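Local coordinates for protein ULam111 (Flavobacterium sp., PDB 5WUT) that is a laminarinase of glycoside hydrolase family 16, which probably hydrolyses the internal beta-1,3-glucosidic bonds of the storage glucan laminarin, at residues A[83-88]-A[229-234]; A[87-92]-A[161-166]. All blocks are in the same frame, centred on the assembly; numbering follows the deposited sequence.

Contact 1 (A[83-88]-A[229-234]); sequences GYIEAR and DYIKVY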
loop_
_atom_site.group_PDB
_atom_site.type_symbol
_atom_site.label_atom_id
_atom_site.label_comp_id
_atom_site.label_asym_id
_atom_site.label_seq_id
_atom_site.Cartn_x
_atom_site.Cartn_y
_atom_site.Cartn_z
ATOM N N GLY A 83 -15.291 8.224 -11.018
ATOM C CA GLY A 83 -15.765 7.713 -9.751
ATOM C C GLY A 83 -14.677 7.042 -8.944
ATOM O O GLY A 83 -13.545 6.899 -9.398
ATOM N N TYR A 84 -15.023 6.654 -7.729
ATOM C CA TYR A 84 -14.171 5.780 -6.949
ATOM C C TYR A 84 -14.746 4.389 -7.129
ATOM O O TYR A 84 -15.883 4.125 -6.744
ATOM C CB TYR A 84 -14.118 6.178 -5.468
ATOM C CG TYR A 84 -12.987 5.467 -4.732
ATOM C CD1 TYR A 84 -13.178 4.215 -4.156
ATOM C CD2 TYR A 84 -11.723 6.054 -4.632
ATOM C CE1 TYR A 84 -12.127 3.560 -3.496
ATOM C CE2 TYR A 84 -10.682 5.423 -3.965
ATOM C CZ TYR A 84 -10.889 4.177 -3.407
ATOM O OH TYR A 84 -9.835 3.556 -2.767
ATOM N N ILE A 85 -13.962 3.508 -7.733
ATOM C CA ILE A 85 -14.448 2.188 -8.117
ATOM C C ILE A 85 -13.605 1.151 -7.372
ATOM O O ILE A 85 -12.387 1.182 -7.447
ATOM C CB ILE A 85 -14.376 1.998 -9.635
ATOM C CG1 ILE A 85 -15.374 2.927 -10.340
ATOM C CG2 ILE A 85 -14.609 0.542 -10.009
ATOM C CD1 ILE A 85 -15.134 3.075 -11.810
ATOM N N GLU A 86 -14.253 0.267 -6.622
ATOM C CA GLU A 86 -13.537 -0.663 -5.730
ATOM C C GLU A 86 -14.036 -2.090 -5.857
ATOM O O GLU A 86 -15.251 -2.320 -5.867
ATOM C CB GLU A 86 -13.691 -0.191 -4.273
ATOM C CG GLU A 86 -13.027 -1.077 -3.214
ATOM C CD GLU A 86 -13.358 -0.580 -1.803
ATOM O OE1 GLU A 86 -12.717 0.388 -1.332
ATOM O OE2 GLU A 86 -14.289 -1.133 -1.178
ATOM N N ALA A 87 -13.104 -3.042 -5.950
ATOM C CA ALA A 87 -13.442 -4.457 -5.936
ATOM C C ALA A 87 -12.753 -5.139 -4.774
ATOM O O ALA A 87 -11.654 -4.757 -4.381
ATOM C CB ALA A 87 -13.044 -5.140 -7.254
ATOM N N ARG A 88 -13.417 -6.132 -4.199
ATOM C CA ARG A 88 -12.831 -6.940 -3.142
ATOM C C ARG A 88 -12.712 -8.347 -3.688
ATOM O O ARG A 88 -13.703 -8.915 -4.153
ATOM C CB ARG A 88 -13.695 -6.892 -1.877
ATOM C CG ARG A 88 -13.150 -7.725 -0.745
ATOM C CD ARG A 88 -13.919 -7.496 0.546
ATOM N NE ARG A 88 -13.272 -8.196 1.647
ATOM C CZ ARG A 88 -13.638 -9.388 2.109
ATOM N NH1 ARG A 88 -14.654 -10.033 1.575
ATOM N NH2 ARG A 88 -12.974 -9.937 3.113
ATOM N N ASP A 229 -15.974 -10.631 -4.312
ATOM C CA ASP A 229 -17.050 -10.321 -3.352
ATOM C C ASP A 229 -17.979 -9.235 -3.870
ATOM O O ASP A 229 -19.203 -9.369 -3.819
ATOM C CB ASP A 229 -16.415 -9.915 -2.016
ATOM C CG ASP A 229 -17.415 -9.770 -0.873
ATOM O OD1 ASP A 229 -18.580 -10.181 -1.002
ATOM O OD2 ASP A 229 -16.987 -9.271 0.198
ATOM N N TYR A 230 -17.404 -8.157 -4.394
ATOM C CA TYR A 230 -18.215 -7.066 -4.893
ATOM C C TYR A 230 -17.453 -6.136 -5.833
ATOM O O TYR A 230 -16.218 -6.161 -5.904
ATOM C CB TYR A 230 -18.785 -6.249 -3.719
ATOM C CG TYR A 230 -17.768 -5.528 -2.839
ATOM C CD1 TYR A 230 -17.031 -4.439 -3.319
ATOM C CD2 TYR A 230 -17.591 -5.902 -1.517
ATOM C CE1 TYR A 230 -16.123 -3.772 -2.511
ATOM C CE2 TYR A 230 -16.696 -5.235 -0.696
ATOM C CZ TYR A 230 -15.972 -4.176 -1.195
ATOM O OH TYR A 230 -15.087 -3.536 -0.357
ATOM N N ILE A 231 -18.220 -5.327 -6.553
ATOM C CA ILE A 231 -17.742 -4.119 -7.220
ATOM C C ILE A 231 -18.623 -2.995 -6.707
ATOM O O ILE A 231 -19.849 -3.117 -6.778
ATOM C CB ILE A 231 -17.861 -4.186 -8.757
ATOM C CG1 ILE A 231 -17.018 -5.322 -9.333
ATOM C CG2 ILE A 231 -17.430 -2.850 -9.372
ATOM C CD1 ILE A 231 -17.359 -5.617 -10.803
ATOM N N LYS A 232 -18.018 -1.920 -6.193
ATOM C CA LYS A 232 -18.758 -0.734 -5.740
ATOM C C LYS A 232 -18.337 0.453 -6.575
ATOM O O LYS A 232 -17.149 0.613 -6.868
ATOM C CB LYS A 232 -18.491 -0.428 -4.258
ATOM C CG LYS A 232 -19.085 -1.431 -3.304
ATOM C CD LYS A 232 -18.641 -1.130 -1.877
ATOM C CE LYS A 232 -19.137 -2.196 -0.920
ATOM N NZ LYS A 232 -18.781 -1.837 0.495
ATOM N N VAL A 233 -19.293 1.292 -6.953
ATOM C CA VAL A 233 -18.984 2.517 -7.690
ATOM C C VAL A 233 -19.515 3.723 -6.939
ATOM O O VAL A 233 -20.722 3.814 -6.672
ATOM C CB VAL A 233 -19.595 2.527 -9.100
ATOM C CG1 VAL A 233 -19.204 3.805 -9.826
ATOM C CG2 VAL A 233 -19.151 1.293 -9.877
ATOM N N TYR A 234 -18.616 4.638 -6.598
ATOM C CA TYR A 234 -18.991 5.878 -5.922
ATOM C C TYR A 234 -18.816 7.085 -6.845
ATOM O O TYR A 234 -17.838 7.159 -7.580
ATOM C CB TYR A 234 -18.144 6.101 -4.665
ATOM C CG TYR A 234 -18.225 5.030 -3.604
ATOM C CD1 TYR A 234 -17.415 3.898 -3.666
ATOM C CD2 TYR A 234 -19.074 5.171 -2.518
ATOM C CE1 TYR A 234 -17.462 2.932 -2.686
ATOM C CE2 TYR A 234 -19.126 4.210 -1.525
ATOM C CZ TYR A 234 -18.322 3.093 -1.614
ATOM O OH TYR A 234 -18.390 2.137 -0.627
HETATM O O HOH W 1 -16.195 -0.246 0.492
#
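Glu86 and Lys232 form a hydrogen-bonded pair near the middle of two antiparallel strands, 83-88 and 229-234, whose axes come within 4.6 Å at 169° and whose backbones also bond at Tyr84 with Tyr234. On the face bearing Glu86, the ring of Tyr230 is sandwiched. CB of Arg88 rests on one face as a CH-pi contact, 3.8 Å from the ring centroid and shifted toward the rim, while CE of Lys232, from the same strand as the ring, lies over the centre of the opposite face. Tyr230 reaches this slot because its CG stands between the backbone N and the carbonyl carbon (chi1 64°), which swings the ring over toward strand 83-88. Its OH then donates to Glu86 OE2 at 2.7 Å, meeting the anti side of the carboxylate somewhat out of plane. Glu86 OE2 also accepts from a water, 2.7 Å from it, that in turn takes a bond from Lys232 NZ, so the opposite charges of Glu86 and Lys232 are bridged rather than paired directly. Farther along, the extended Arg88 chain brings NH1 to 2.8 Å from Asp229 OD2, a salt bridge entering from above the carboxylate plane with the two flat groups 70° apart. The other face is apolar: Ile85 and Val233 lie side by side, CG1 to CG1 at 4.0 Å, with Ala87 and Ile231 beyond. These residues pack on Phe202 of strand 200-208 and Phe101 of strand 97-105, as expected inside a jelly-roll sandwich, while strands 7-11 and 161-167 flank the pair within the sheet.

Contact 2 (A[87-92]-A[161-166]); sequences ARAKLP and HLYAID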
loop_
_atom_site.group_PDB
_atom_site.type_symbol
_atom_site.label_atom_id
_atom_site.label_comp_id
_atom_site.label_asym_id
_atom_site.label_seq_id
_atom_site.Cartn_x
_atom_site.Cartn_y
_atom_site.Cartn_z
ATOM N N ALA A 87 -13.104 -3.042 -5.950
ATOM C CA ALA A 87 -13.442 -4.457 -5.936
ATOM C C ALA A 87 -12.753 -5.139 -4.774
ATOM O O ALA A 87 -11.654 -4.757 -4.381
ATOM C CB ALA A 87 -13.044 -5.140 -7.254
ATOM N N ARG A 88 -13.417 -6.132 -4.199
ATOM C CA ARG A 88 -12.831 -6.940 -3.142
ATOM C C ARG A 88 -12.712 -8.347 -3.688
ATOM O O ARG A 88 -13.703 -8.915 -4.153
ATOM C CB ARG A 88 -13.695 -6.892 -1.877
ATOM C CG ARG A 88 -13.150 -7.725 -0.745
ATOM C CD ARG A 88 -13.919 -7.496 0.546
ATOM N NE ARG A 88 -13.272 -8.196 1.647
ATOM C CZ ARG A 88 -13.638 -9.388 2.109
ATOM N NH1 ARG A 88 -14.654 -10.033 1.575
ATOM N NH2 ARG A 88 -12.974 -9.937 3.113
ATOM N N ALA A 89 -11.504 -8.903 -3.688
ATOM C CA ALA A 89 -11.305 -10.181 -4.356
ATOM C C ALA A 89 -10.195 -11.014 -3.742
ATOM O O ALA A 89 -9.317 -10.498 -3.051
ATOM C CB ALA A 89 -11.025 -9.964 -5.835
ATOM N N LYS A 90 -10.266 -12.318 -4.007
ATOM C CA LYS A 90 -9.263 -13.290 -3.561
ATOM C C LYS A 90 -8.672 -13.975 -4.796
ATOM O O LYS A 90 -9.419 -14.377 -5.696
ATOM C CB LYS A 90 -9.901 -14.294 -2.594
ATOM C CG LYS A 90 -8.977 -15.404 -2.106
ATOM C CD LYS A 90 -9.695 -16.271 -1.083
ATOM C CE LYS A 90 -8.738 -17.219 -0.371
ATOM N NZ LYS A 90 -8.036 -18.148 -1.299
ATOM N N LEU A 91 -7.340 -14.075 -4.846
ATOM C CA LEU A 91 -6.637 -14.509 -6.054
ATOM C C LEU A 91 -6.525 -16.020 -6.201
ATOM O O LEU A 91 -6.442 -16.727 -5.193
ATOM C CB LEU A 91 -5.223 -13.932 -6.063
ATOM C CG LEU A 91 -5.108 -12.414 -6.113
ATOM C CD1 LEU A 91 -3.655 -11.990 -5.866
ATOM C CD2 LEU A 91 -5.612 -11.914 -7.462
ATOM N N PRO A 92 -6.507 -16.499 -7.457
ATOM C CA PRO A 92 -6.015 -17.849 -7.747
ATOM C C PRO A 92 -4.501 -17.822 -7.645
ATOM O O PRO A 92 -3.918 -16.734 -7.681
ATOM C CB PRO A 92 -6.456 -18.089 -9.187
ATOM C CG PRO A 92 -6.322 -16.715 -9.800
ATOM C CD PRO A 92 -6.758 -15.744 -8.696
ATOM N N HIS A 161 -8.376 -8.917 -0.756
ATOM C CA HIS A 161 -7.800 -7.578 -0.772
ATOM C C HIS A 161 -8.674 -6.648 -1.586
ATOM O O HIS A 161 -9.539 -7.089 -2.346
ATOM C CB HIS A 161 -6.386 -7.601 -1.341
ATOM C CG HIS A 161 -5.430 -8.390 -0.509
ATOM N ND1 HIS A 161 -4.551 -7.799 0.378
ATOM C CD2 HIS A 161 -5.234 -9.725 -0.400
ATOM C CE1 HIS A 161 -3.851 -8.737 0.987
ATOM N NE2 HIS A 161 -4.244 -9.917 0.533
ATOM N N LEU A 162 -8.428 -5.352 -1.425
ATOM C CA LEU A 162 -9.175 -4.317 -2.131
ATOM C C LEU A 162 -8.349 -3.741 -3.270
ATOM O O LEU A 162 -7.154 -3.437 -3.101
ATOM C CB LEU A 162 -9.580 -3.196 -1.169
ATOM C CG LEU A 162 -10.369 -3.598 0.072
ATOM C CD1 LEU A 162 -10.652 -2.340 0.878
ATOM C CD2 LEU A 162 -11.655 -4.306 -0.286
ATOM N N TYR A 163 -8.991 -3.603 -4.426
ATOM C CA TYR A 163 -8.373 -3.044 -5.618
ATOM C C TYR A 163 -9.256 -1.926 -6.103
ATOM O O TYR A 163 -10.434 -2.161 -6.321
ATOM C CB TYR A 163 -8.211 -4.120 -6.698
ATOM C CG TYR A 163 -7.444 -5.341 -6.253
ATOM C CD1 TYR A 163 -8.060 -6.372 -5.545
ATOM C CD2 TYR A 163 -6.095 -5.488 -6.571
ATOM C CE1 TYR A 163 -7.342 -7.495 -5.143
ATOM C CE2 TYR A 163 -5.385 -6.604 -6.189
ATOM C CZ TYR A 163 -6.006 -7.608 -5.475
ATOM O OH TYR A 163 -5.272 -8.731 -5.091
ATOM N N ALA A 164 -8.722 -0.710 -6.238
ATOM C CA ALA A 164 -9.588 0.416 -6.552
ATOM C C ALA A 164 -8.922 1.471 -7.420
ATOM O O ALA A 164 -7.697 1.525 -7.526
ATOM C CB ALA A 164 -10.093 1.061 -5.259
ATOM N N ILE A 165 -9.751 2.308 -8.043
ATOM C CA ILE A 165 -9.273 3.512 -8.711
ATOM C C ILE A 165 -10.084 4.713 -8.255
ATOM O O ILE A 165 -11.255 4.582 -7.903
ATOM C CB ILE A 165 -9.353 3.426 -10.251
ATOM C CG1 ILE A 165 -10.769 3.074 -10.717
ATOM C CG2 ILE A 165 -8.359 2.405 -10.766
ATOM C CD1 ILE A 165 -10.955 3.175 -12.232
ATOM N N ASP A 166 -9.447 5.877 -8.241
ATOM C CA ASP A 166 -10.178 7.136 -8.157
ATOM C C ASP A 166 -9.946 7.820 -9.483
ATOM O O ASP A 166 -8.825 8.200 -9.821
ATOM C CB ASP A 166 -9.724 7.998 -6.982
ATOM C CG ASP A 166 -10.703 9.142 -6.695
ATOM O OD1 ASP A 166 -11.875 9.041 -7.105
ATOM O OD2 ASP A 166 -10.317 10.113 -6.027
HETATM O O HOH W 2 -6.588 -10.459 -3.535
#
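Leu162 sets its CD2 methyl against the aliphatic stem of Arg88, 3.7 Å from Arg88 CB, where two antiparallel strands of the beta-jelly roll meet at a non-hydrogen-bonded pair. The two side chains cross at a slant, and the methyl stays close to CG and CD of the arginine as well, so the leucine packs against the stem while the guanidinium is held by Asp229. Hydrogen-bonded pairs lie on both sides of this one: Ala87 with Tyr163, where Ala87 N reaches Tyr163 O at 2.8 Å in a nearly straight bond (174°), and Ala89 with His161. The N-to-C directions of the short segments lie 140° apart, well short of the 180° of a flat antiparallel pair. On the face of Ala87 and Ala89, the ring of Tyr163 turns an edge to the neighbouring strand, with Ala87 O and Ala89 O near its plane. With CG anti to the carbonyl carbon (chi1 -56°), the ring extends toward the end of segment 87-92, and Tyr163 CE1 comes to 4.5 Å from Ala89 CB. Beyond it the phenol OH meets the end of Leu91, whose CD1 approaches to 3.7 Å although the leucine already belongs to the loop after the strand. A phenylalanine in place of Tyr163 would probably keep the packing on Ala89 but leave a water that bridges to Ala89 O without its phenol partner and open a gap beside Leu91. His161, whose CB points to the same face as the alanines, is hydrogen-bonded through ND1 to Asp177 OD2. Ala89 O is doubly used: it accepts from His161 N at 2.9 Å and from the water at 2.8 Å, and that water, lying in the plane of the Tyr163 ring, is 2.7 Å from Tyr163 OH.

In the fold
Contacts 1 and 2 lie on the two edges of strand 83-90, which they share: strand 224-234 runs along one edge and strand 161-167 along the other, making three consecutive antiparallel neighbours in one sheet. Their centres are about 8 Å apart, and they have Ala87 and Arg88 in common. Along the chain the common strand comes first, then 161-167, then 224-234 near the C-terminus, so strands distant in sequence are brought side by side. The two contacts also touch each other: Ile85 N probably bonds to Ile165 O at 2.9 Å, and Leu162 CD2 packs against Tyr230 OH at 3.5 Å. Strand 83-90 is thus an inner strand of the family 16 jelly roll, bonded on both edges.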